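Local coordinates for HTH-type transcriptional repressor PhnF (Mycobacterium smegmatis, PDB 3F8M), which represses the phnDCE operon for phosphate uptake when phosphate is available, acting as a DNA-binding transcription factor of the GntR family, at residues R40-A43 with E44-V48; R58-I62 with D63-E67; P155-R158 with E159-H163; D191-E194 with A195-G199. All blocks are in the same frame, centred on the assembly; numbering follows the deposited sequence. Where two conformers were deposited one is given.

Contact 1: R40-A43 with E44-V48; sequences REIA and EQFEV
The Phe-46 ring meets Ile-42 at its rim: CG2 of Ile-42 lies in the ring plane, 3.6 Å from CD2 of Phe-46. Over the centre of one face of the same ring sits CG of the preceding residue, Gln-45, 3.8 Å above the plane, so a glutamine methylene lies over the phenyl group. The other flat group, the guanidinium of Arg-40, has OE2 of Glu-44 above one face and displaced toward the rim. The 3.9 Å between Arg-40 NH2 and Glu-44 OE2 makes a long salt bridge; with the two planes 48° apart and no N-H aimed at the oxygen, it acts through charge alone. Both side chains are extended, Arg-40 leaving with CG anti to the backbone N (chi1 -160°), and they reach the i, i+4 pairing from successive turns on an exposed flank. Glu-44 CG is held tightly against the Arg-40 carbonyl oxygen, at 3.0 Å. Regular helical bonds run from Glu-44, Gln-45 and Phe-46 N to the oxygens four residues earlier. Phe-46 then leaves helical geometry, and the chain folds back so that Val-48 N donates to Ala-43 O at 3.1 Å, with a nearly straight N-H...O angle of 170°. This is the end of the first helix of the predicted helix-turn-helix motif and the start of its turn. Phe-46 and Val-48 rest on Val-19 of helix 15-29, whereas Ile-42, Ala-43 and Val-48 pack against Val-53 of helix 50-62.

Contact 2: R58-I62 with D63-E67; sequences RELLI and DGRVE
Leu-60 meets Val-66 first with CB, which lies 3.8 Å from CG2 of Val-66 and a little farther from its CG1. Its CG stands anti to the carbonyl carbon (chi1 -70°), and from there CD2 reaches the arginine, 3.7 Å from NH1 of Arg-65 and close to its CD. The two side chains pass at a slant, the leucine methyl meeting the guanidinium obliquely. Arg-65 is bent at chi3 (77°), and its NH1 forms a salt bridge with Asp-24 of helix 15-29, the helix whose Leu-23 and Leu-27 also receive Leu-60. The intervening backbone closes helix 50-62 with a Schellman motif: Gly-64 takes positive phi, Arg-65 N donates to Leu-60 O at 2.9 Å, and Gly-64 N donates to Leu-61 O. The glycine N-H comes from above that carbonyl plane, not toward a lone pair. Such a stop lets the chain turn sharply from the second helix of the predicted helix-turn-helix into the strands of the wing, with strand 66-69 beginning two residues after Gly-64. Val-66 CG2 presses on the last helical turn, 3.5 Å from Leu-61 N and 3.8 Å from Leu-61 CB. A water spans this corner, donating to both Leu-61 O and Val-66 O, the latter at 2.7 Å. Asp-63 N completes the helical bonding to Glu-59 O, while Arg-58 and Ile-62 pack on Val-115 of the second subunit and Arg-58 NH1 forms a salt bridge with Asp-113 of that subunit.

Contact 3: P155-R158 with E159-H163; sequences PGLR and ETFDH
With CG anti to the backbone N in both residues (chi1 -172° for Leu-157, -170° for Phe-161), the two side chains leave the short helix 157-160 side by side and pointing the same way. CD1 of Leu-157 therefore lies 3.8 Å from CB of Phe-161, the contact falling on the root of the phenylalanine rather than on its ring. That CB also sits 2.9 Å from the Leu-157 carbonyl oxygen, which accepts Phe-161 N as the helix ends. At the other end Gly-156, at the N-cap position, adopts positive phi, and its oxygen takes Thr-160 N at 2.8 Å and, weakly, Glu-159 N. Two waters lie near both Arg-158 O and Phe-161 O, the nearer of them 2.7 Å from Arg-158 O. In the UTRA domain Leu-157 and Phe-161 face Trp-107 of strand 100-111 and Leu-167 of helix 167-173, joining this single turn to the sheet and the next helix. Arg-158 pairs with Asp-109, and Thr-160 OG1 with Glu-170 and Arg-174. The chemistry is thus divided: apolar groups pack the helix against the sheet on its buried side, while polar ends tie its margins to charged partners and water lies by the carbonyls of Arg-158 and Phe-161.

Contact 4: D191-E194 with A195-G199; sequences DARE and AALLG
Helix 192-198 carries i to i+4 bonds from Ala-195 N to Asp-191 O (2.9 Å), Ala-196 N to Ala-192 O and Leu-197 N to Arg-193 O, followed by a weak one from Leu-198 N to Glu-194 O. Across successive turns, Leu-197 CD1 lies over the centre of one face of the Arg-193 guanidinium, 3.8 Å above its plane. The same methyl touches the arginine's CG at 3.9 Å, so one leucine methyl meets both the aliphatic start and the charged end of the extended Arg-193 chain, which crosses it at a slant. That charged end goes on to a salt bridge with Glu-132. Leu-197 CG and Leu-198 CG pack on the carbonyl oxygens of Arg-193 and Glu-194, the latter pair 3.3 Å apart. At the start of the helix Asp-191 and Glu-194 exchange bonds: Glu-194 N donates to Asp-191 OD1 at 2.9 Å, nearly along its C-O axis, and Asp-191 N donates to Glu-194 OE1 on the anti side of the carboxylate. OE2 makes a salt bridge with Arg-225 of strand 220-229, so each oxygen of the buried Glu-194 carboxylate has a partner. Leu-144 of strand 140-150 meets Glu-194 and Leu-197, seating the helix on the UTRA sheet. Reciprocal bonding between Asp-191 and Glu-194 is a capping box, and the positive phi of Gly-199 closes the other end in a Schellman motif.

The four contacts follow one another along the chain and divide between the two domains. Contacts 1 and 2 belong to the winged helix-turn-helix, with centres 19 Å apart and nearest atoms about 8 Å apart, on the consecutive helices 39-45 and 50-62. Contacts 3 and 4 lie in the UTRA domain, 27 Å apart between centres, each on a short helix packed against the six-stranded sheet. Contacts 1 and 3 are about 56 Å apart between centres and lie on opposite sides of the chain's centre, as do contacts 2 and 3. Contacts 2 and 4 have centres about 29 Å apart and nearest atoms about 16 Å apart.

Contact 1: R40-A43 with E44-V48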
loop_
_atom_site.group_PDB
_atom_site.type_symbol
_atom_site.label_atom_id
_atom_site.label_comp_id
_atom_site.label_asym_id
_atom_site.label_seq_id
_atom_site.Cartn_x
_atom_site.Cartn_y
_atom_site.Cartn_z
ATOM N N ARG A 40 -0.379 -36.271 -0.709
ATOM C CA ARG A 40 0.033 -37.620 -0.304
ATOM C C ARG A 40 0.952 -38.296 -1.313
ATOM O O ARG A 40 1.887 -39.006 -0.896
ATOM C CB ARG A 40 -1.173 -38.509 -0.073
ATOM C CG ARG A 40 -0.900 -39.714 0.777
ATOM C CD ARG A 40 -2.230 -40.157 1.396
ATOM N NE ARG A 40 -2.170 -41.572 1.748
ATOM C CZ ARG A 40 -1.771 -42.037 2.926
ATOM N NH1 ARG A 40 -1.397 -41.200 3.892
ATOM N NH2 ARG A 40 -1.746 -43.348 3.132
ATOM N N GLU A 41 0.694 -38.098 -2.621
ATOM C CA GLU A 41 1.542 -38.708 -3.642
ATOM C C GLU A 41 2.941 -38.146 -3.560
ATOM O O GLU A 41 3.945 -38.890 -3.587
ATOM C CB GLU A 41 0.968 -38.551 -5.074
ATOM C CG GLU A 41 1.999 -38.935 -6.147
ATOM C CD GLU A 41 1.393 -39.166 -7.533
ATOM O OE1 GLU A 41 0.251 -38.725 -7.790
ATOM O OE2 GLU A 41 2.091 -39.783 -8.364
ATOM N N ILE A 42 3.023 -36.826 -3.440
ATOM C CA ILE A 42 4.315 -36.174 -3.321
ATOM C C ILE A 42 5.067 -36.688 -2.085
ATOM O O ILE A 42 6.261 -37.019 -2.141
ATOM C CB ILE A 42 4.169 -34.609 -3.241
ATOM C CG1 ILE A 42 3.315 -34.072 -4.403
ATOM C CG2 ILE A 42 5.548 -33.948 -3.226
ATOM C CD1 ILE A 42 3.163 -32.528 -4.392
ATOM N N ALA A 43 4.366 -36.741 -0.961
ATOM C CA ALA A 43 5.009 -37.172 0.279
ATOM C C ALA A 43 5.637 -38.557 0.101
ATOM O O ALA A 43 6.808 -38.772 0.453
ATOM C CB ALA A 43 3.998 -37.144 1.433
ATOM N N GLU A 44 4.875 -39.474 -0.486
ATOM C CA GLU A 44 5.349 -40.836 -0.726
ATOM C C GLU A 44 6.518 -40.873 -1.726
ATOM O O GLU A 44 7.486 -41.609 -1.522
ATOM C CB GLU A 44 4.187 -41.760 -1.131
ATOM C CG GLU A 44 3.027 -41.699 -0.115
ATOM C CD GLU A 44 2.133 -42.953 -0.075
ATOM O OE1 GLU A 44 1.991 -43.649 -1.108
ATOM O OE2 GLU A 44 1.565 -43.228 1.014
ATOM N N GLN A 45 6.446 -40.027 -2.757
ATOM C CA GLN A 45 7.507 -39.925 -3.765
ATOM C C GLN A 45 8.801 -39.598 -3.044
ATOM O O GLN A 45 9.806 -40.263 -3.259
ATOM C CB GLN A 45 7.163 -38.862 -4.825
ATOM C CG GLN A 45 8.122 -38.809 -6.019
ATOM C CD GLN A 45 7.685 -37.828 -7.130
ATOM O OE1 GLN A 45 6.603 -37.229 -7.078
ATOM N NE2 GLN A 45 8.539 -37.666 -8.135
ATOM N N PHE A 46 8.753 -38.635 -2.120
ATOM C CA PHE A 46 9.969 -38.146 -1.460
ATOM C C PHE A 46 10.217 -38.588 0.004
ATOM O O PHE A 46 10.976 -37.940 0.734
ATOM C CB PHE A 46 10.051 -36.617 -1.615
ATOM C CG PHE A 46 9.955 -36.167 -3.050
ATOM C CD1 PHE A 46 10.964 -36.495 -3.968
ATOM C CD2 PHE A 46 8.848 -35.450 -3.500
ATOM C CE1 PHE A 46 10.872 -36.109 -5.323
ATOM C CE2 PHE A 46 8.753 -35.041 -4.852
ATOM C CZ PHE A 46 9.768 -35.382 -5.758
ATOM N N GLU A 47 9.586 -39.686 0.414
ATOM C CA GLU A 47 9.774 -40.238 1.775
ATOM C C GLU A 47 9.741 -39.164 2.868
ATOM O O GLU A 47 10.646 -39.092 3.705
ATOM C CB GLU A 47 11.059 -41.080 1.874
ATOM C CG GLU A 47 11.075 -42.263 0.926
ATOM C CD GLU A 47 12.152 -43.259 1.266
ATOM O OE1 GLU A 47 13.042 -42.928 2.098
ATOM O OE2 GLU A 47 12.082 -44.381 0.713
ATOM N N VAL A 48 8.682 -38.344 2.842
ATOM C CA VAL A 48 8.354 -37.413 3.926
ATOM C C VAL A 48 6.863 -37.501 4.298
ATOM O O VAL A 48 6.051 -38.085 3.580
ATOM C CB VAL A 48 8.733 -35.929 3.580
ATOM C CG1 VAL A 48 10.255 -35.780 3.324
ATOM C CG2 VAL A 48 7.943 -35.438 2.383
#

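Contact 2: R58-I62 with D63-E67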
loop_
_atom_site.group_PDB
_atom_site.type_symbol
_atom_site.label_atom_id
_atom_site.label_comp_id
_atom_site.label_asym_id
_atom_site.label_seq_id
_atom_site.Cartn_x
_atom_site.Cartn_y
_atom_site.Cartn_z
ATOM N N ARG A 58 2.361 -24.637 1.348
ATOM C CA ARG A 58 1.913 -23.426 1.999
ATOM C C ARG A 58 2.963 -22.291 1.980
ATOM O O ARG A 58 2.598 -21.117 1.788
ATOM C CB ARG A 58 1.404 -23.745 3.411
ATOM C CG ARG A 58 0.915 -22.535 4.118
ATOM C CD ARG A 58 -0.454 -22.702 4.718
ATOM N NE ARG A 58 -0.750 -21.452 5.386
ATOM C CZ ARG A 58 -1.023 -21.350 6.680
ATOM N NH1 ARG A 58 -1.114 -22.448 7.439
ATOM N NH2 ARG A 58 -1.239 -20.151 7.196
ATOM N N GLU A 59 4.244 -22.644 2.101
ATOM C CA GLU A 59 5.343 -21.669 2.020
ATOM C C GLU A 59 5.445 -21.095 0.593
ATOM O O GLU A 59 5.639 -19.892 0.408
ATOM C CB GLU A 59 6.671 -22.300 2.438
ATOM C CG GLU A 59 6.728 -22.700 3.944
ATOM C CD GLU A 59 7.961 -23.545 4.300
ATOM O OE1 GLU A 59 8.905 -23.575 3.483
ATOM O OE2 GLU A 59 7.980 -24.195 5.382
ATOM N N LEU A 60 5.290 -21.962 -0.403
ATOM C CA LEU A 60 5.251 -21.509 -1.791
ATOM C C LEU A 60 4.091 -20.566 -2.036
ATOM O O LEU A 60 4.223 -19.616 -2.831
ATOM C CB LEU A 60 5.164 -22.703 -2.737
ATOM C CG LEU A 60 6.429 -23.553 -2.802
ATOM C CD1 LEU A 60 6.136 -24.864 -3.504
ATOM C CD2 LEU A 60 7.571 -22.816 -3.507
ATOM N N LEU A 61 2.955 -20.829 -1.381
ATOM C CA LEU A 61 1.756 -20.050 -1.576
ATOM C C LEU A 61 1.954 -18.654 -1.002
ATOM O O LEU A 61 1.579 -17.655 -1.618
ATOM C CB LEU A 61 0.550 -20.706 -0.919
ATOM C CG LEU A 61 -0.841 -20.127 -1.247
ATOM C CD1 LEU A 61 -1.890 -21.243 -1.234
ATOM C CD2 LEU A 61 -1.310 -18.926 -0.349
ATOM N N ILE A 62 2.538 -18.606 0.183
ATOM C CA ILE A 62 2.846 -17.339 0.850
ATOM C C ILE A 62 3.852 -16.519 0.013
ATOM O O ILE A 62 3.714 -15.298 -0.100
ATOM C CB ILE A 62 3.291 -17.631 2.315
ATOM C CG1 ILE A 62 2.044 -18.058 3.116
ATOM C CG2 ILE A 62 4.003 -16.424 2.960
ATOM C CD1 ILE A 62 2.355 -18.731 4.459
ATOM N N ASP A 63 4.818 -17.208 -0.591
ATOM C CA ASP A 63 5.765 -16.650 -1.562
ATOM C C ASP A 63 5.117 -16.272 -2.937
ATOM O O ASP A 63 5.788 -15.722 -3.835
ATOM C CB ASP A 63 6.865 -17.696 -1.774
ATOM C CG ASP A 63 8.273 -17.099 -1.883
ATOM O OD1 ASP A 63 8.562 -16.007 -1.324
ATOM O OD2 ASP A 63 9.113 -17.751 -2.547
ATOM N N GLY A 64 3.835 -16.589 -3.115
ATOM C CA GLY A 64 3.092 -16.170 -4.322
ATOM C C GLY A 64 3.368 -17.024 -5.552
ATOM O O GLY A 64 2.927 -16.703 -6.675
ATOM N N ARG A 65 4.042 -18.144 -5.333
ATOM C CA ARG A 65 4.517 -18.983 -6.410
ATOM C C ARG A 65 3.522 -20.059 -6.823
ATOM O O ARG A 65 3.643 -20.636 -7.912
ATOM C CB ARG A 65 5.856 -19.606 -6.030
ATOM C CG ARG A 65 6.976 -18.579 -5.879
ATOM C CD ARG A 65 8.282 -19.243 -5.519
ATOM N NE ARG A 65 8.886 -19.879 -6.685
ATOM C CZ ARG A 65 9.844 -20.811 -6.633
ATOM N NH1 ARG A 65 10.322 -21.222 -5.455
ATOM N NH2 ARG A 65 10.331 -21.333 -7.765
ATOM N N VAL A 66 2.545 -20.322 -5.951
ATOM C CA VAL A 66 1.466 -21.251 -6.224
ATOM C C VAL A 66 0.198 -20.664 -5.665
ATOM O O VAL A 66 0.232 -19.679 -4.897
ATOM C CB VAL A 66 1.718 -22.680 -5.606
ATOM C CG1 VAL A 66 3.015 -23.252 -6.115
ATOM C CG2 VAL A 66 1.641 -22.658 -4.047
ATOM N N GLU A 67 -0.938 -21.232 -6.043
ATOM C CA GLU A 67 -2.192 -20.780 -5.490
ATOM C C GLU A 67 -3.158 -21.956 -5.470
ATOM O O GLU A 67 -2.911 -22.937 -6.155
ATOM C CB GLU A 67 -2.764 -19.646 -6.338
ATOM C CG GLU A 67 -3.398 -20.073 -7.645
ATOM C CD GLU A 67 -3.594 -18.874 -8.557
ATOM O OE1 GLU A 67 -3.423 -17.720 -8.091
ATOM O OE2 GLU A 67 -3.896 -19.084 -9.731
HETATM O O HOH W 1 -0.421 -17.210 -3.997
#

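Contact 3: P155-R158 with E159-H163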
loop_
_atom_site.group_PDB
_atom_site.type_symbol
_atom_site.label_atom_id
_atom_site.label_comp_id
_atom_site.label_asym_id
_atom_site.label_seq_id
_atom_site.Cartn_x
_atom_site.Cartn_y
_atom_site.Cartn_z
ATOM N N PRO A 155 19.281 19.023 -17.915
ATOM C CA PRO A 155 19.543 19.181 -19.340
ATOM C C PRO A 155 20.132 17.904 -19.949
ATOM O O PRO A 155 20.884 17.143 -19.299
ATOM C CB PRO A 155 20.561 20.372 -19.412
ATOM C CG PRO A 155 21.201 20.383 -18.084
ATOM C CD PRO A 155 20.114 19.902 -17.084
ATOM N N GLY A 156 19.746 17.660 -21.184
ATOM C CA GLY A 156 20.243 16.554 -21.970
ATOM C C GLY A 156 19.591 15.225 -21.585
ATOM O O GLY A 156 19.904 14.196 -22.177
ATOM N N LEU A 157 18.679 15.232 -20.609
ATOM C CA LEU A 157 18.147 13.951 -20.108
ATOM C C LEU A 157 17.705 13.018 -21.207
ATOM O O LEU A 157 18.047 11.845 -21.185
ATOM C CB LEU A 157 17.001 14.131 -19.105
ATOM C CG LEU A 157 16.613 12.783 -18.475
ATOM C CD1 LEU A 157 17.772 12.261 -17.627
ATOM C CD2 LEU A 157 15.352 12.967 -17.640
ATOM N N ARG A 158 16.932 13.502 -22.162
ATOM C CA ARG A 158 16.578 12.629 -23.301
ATOM C C ARG A 158 17.760 12.054 -24.083
ATOM O O ARG A 158 17.654 10.956 -24.649
ATOM C CB ARG A 158 15.604 13.314 -24.226
ATOM C CG ARG A 158 14.234 13.295 -23.623
ATOM C CD ARG A 158 13.262 14.035 -24.447
ATOM N NE ARG A 158 13.202 15.412 -23.979
ATOM C CZ ARG A 158 12.253 16.282 -24.305
ATOM N NH1 ARG A 158 11.252 15.932 -25.116
ATOM N NH2 ARG A 158 12.320 17.514 -23.814
ATOM N N GLU A 159 18.881 12.778 -24.084
ATOM C CA GLU A 159 20.129 12.355 -24.740
ATOM C C GLU A 159 20.915 11.355 -23.905
ATOM O O GLU A 159 21.372 10.340 -24.404
ATOM C CB GLU A 159 21.063 13.556 -24.972
ATOM C CG GLU A 159 20.626 14.566 -26.009
ATOM C CD GLU A 159 21.686 15.634 -26.252
ATOM O OE1 GLU A 159 21.436 16.806 -25.863
ATOM O OE2 GLU A 159 22.769 15.300 -26.802
ATOM N N THR A 160 21.117 11.659 -22.622
ATOM C CA THR A 160 21.936 10.824 -21.782
ATOM C C THR A 160 21.194 9.588 -21.242
ATOM O O THR A 160 21.847 8.612 -20.826
ATOM C CB THR A 160 22.500 11.584 -20.591
ATOM O OG1 THR A 160 21.477 11.769 -19.590
ATOM C CG2 THR A 160 23.115 12.937 -21.026
ATOM N N PHE A 161 19.852 9.636 -21.247
ATOM C CA PHE A 161 19.045 8.593 -20.563
ATOM C C PHE A 161 18.643 7.368 -21.393
ATOM O O PHE A 161 17.940 7.488 -22.386
ATOM C CB PHE A 161 17.772 9.191 -19.941
ATOM C CG PHE A 161 17.043 8.235 -19.052
ATOM C CD1 PHE A 161 17.761 7.431 -18.151
ATOM C CD2 PHE A 161 15.635 8.130 -19.113
ATOM C CE1 PHE A 161 17.091 6.531 -17.314
ATOM C CE2 PHE A 161 14.956 7.225 -18.264
ATOM C CZ PHE A 161 15.704 6.423 -17.377
ATOM N N ASP A 162 18.998 6.183 -20.913
ATOM C CA ASP A 162 18.448 4.948 -21.527
ATOM C C ASP A 162 17.041 4.755 -20.925
ATOM O O ASP A 162 16.887 4.418 -19.743
ATOM C CB ASP A 162 19.363 3.770 -21.244
ATOM C CG ASP A 162 18.729 2.411 -21.590
ATOM O OD1 ASP A 162 17.636 2.367 -22.169
ATOM O OD2 ASP A 162 19.368 1.383 -21.278
ATOM N N HIS A 163 16.027 5.027 -21.734
ATOM C CA HIS A 163 14.631 5.015 -21.258
ATOM C C HIS A 163 14.115 3.640 -20.754
ATOM O O HIS A 163 13.093 3.564 -20.095
ATOM C CB HIS A 163 13.700 5.663 -22.290
ATOM C CG HIS A 163 13.627 4.951 -23.614
ATOM N ND1 HIS A 163 13.072 3.696 -23.758
ATOM C CD2 HIS A 163 13.970 5.350 -24.860
ATOM C CE1 HIS A 163 13.106 3.340 -25.033
ATOM N NE2 HIS A 163 13.650 4.326 -25.722
HETATM O O HOH W 2 16.012 8.956 -23.882
HETATM O O HOH W 3 18.982 8.151 -25.396
#

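Contact 4: D191-E194 with A195-G199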
loop_
_atom_site.group_PDB
_atom_site.type_symbol
_atom_site.label_atom_id
_atom_site.label_comp_id
_atom_site.label_asym_id
_atom_site.label_seq_id
_atom_site.Cartn_x
_atom_site.Cartn_y
_atom_site.Cartn_z
ATOM N N ASP A 191 -8.851 4.208 -15.861
ATOM C CA ASP A 191 -9.645 4.820 -16.918
ATOM C C ASP A 191 -9.399 4.086 -18.258
ATOM O O ASP A 191 -8.614 3.132 -18.294
ATOM C CB ASP A 191 -9.402 6.339 -16.970
ATOM C CG ASP A 191 -8.020 6.724 -17.480
ATOM O OD1 ASP A 191 -7.322 5.941 -18.138
ATOM O OD2 ASP A 191 -7.652 7.892 -17.278
ATOM N N ALA A 192 -10.088 4.482 -19.331
ATOM C CA ALA A 192 -10.045 3.741 -20.596
ATOM C C ALA A 192 -8.612 3.592 -21.177
ATOM O O ALA A 192 -8.219 2.522 -21.659
ATOM C CB ALA A 192 -11.023 4.360 -21.639
ATOM N N ARG A 193 -7.827 4.661 -21.098
ATOM C CA ARG A 193 -6.477 4.606 -21.588
ATOM C C ARG A 193 -5.611 3.682 -20.723
ATOM O O ARG A 193 -4.825 2.913 -21.257
ATOM C CB ARG A 193 -5.872 5.994 -21.599
ATOM C CG ARG A 193 -4.438 5.975 -22.045
ATOM C CD ARG A 193 -3.880 7.385 -22.192
ATOM N NE ARG A 193 -2.503 7.332 -22.679
ATOM C CZ ARG A 193 -1.447 7.765 -22.002
ATOM N NH1 ARG A 193 -1.637 8.334 -20.811
ATOM N NH2 ARG A 193 -0.214 7.640 -22.524
ATOM N N GLU A 194 -5.726 3.820 -19.403
ATOM C CA GLU A 194 -4.884 3.039 -18.479
ATOM C C GLU A 194 -5.177 1.531 -18.633
ATOM O O GLU A 194 -4.270 0.665 -18.556
ATOM C CB GLU A 194 -5.096 3.501 -17.045
ATOM C CG GLU A 194 -4.528 4.949 -16.740
ATOM C CD GLU A 194 -5.075 5.557 -15.465
ATOM O OE1 GLU A 194 -6.170 5.153 -15.002
ATOM O OE2 GLU A 194 -4.401 6.449 -14.885
ATOM N N ALA A 195 -6.455 1.242 -18.838
ATOM C CA ALA A 195 -6.893 -0.131 -19.010
ATOM C C ALA A 195 -6.296 -0.702 -20.277
ATOM O O ALA A 195 -5.719 -1.796 -20.233
ATOM C CB ALA A 195 -8.409 -0.203 -19.029
ATOM N N ALA A 196 -6.336 0.053 -21.382
ATOM C CA ALA A 196 -5.746 -0.395 -22.633
ATOM C C ALA A 196 -4.225 -0.610 -22.557
ATOM O O ALA A 196 -3.704 -1.608 -23.134
ATOM C CB ALA A 196 -6.109 0.561 -23.778
ATOM N N LEU A 197 -3.537 0.282 -21.823
ATOM C CA LEU A 197 -2.061 0.179 -21.659
ATOM C C LEU A 197 -1.685 -1.019 -20.810
ATOM O O LEU A 197 -0.621 -1.605 -20.984
ATOM C CB LEU A 197 -1.508 1.440 -20.971
ATOM C CG LEU A 197 -1.526 2.639 -21.923
ATOM C CD1 LEU A 197 -1.297 3.956 -21.098
ATOM C CD2 LEU A 197 -0.495 2.447 -23.010
ATOM N N LEU A 198 -2.585 -1.429 -19.927
ATOM C CA LEU A 198 -2.176 -2.380 -18.893
ATOM C C LEU A 198 -2.911 -3.730 -18.966
ATOM O O LEU A 198 -2.827 -4.504 -18.019
ATOM C CB LEU A 198 -2.343 -1.761 -17.511
ATOM C CG LEU A 198 -1.501 -0.521 -17.175
ATOM C CD1 LEU A 198 -1.815 -0.174 -15.765
ATOM C CD2 LEU A 198 0.029 -0.810 -17.350
ATOM N N GLY A 199 -3.618 -3.963 -20.062
ATOM C CA GLY A 199 -4.353 -5.241 -20.318
ATOM C C GLY A 199 -5.466 -5.494 -19.345
ATOM O O GLY A 199 -5.782 -6.654 -19.024
#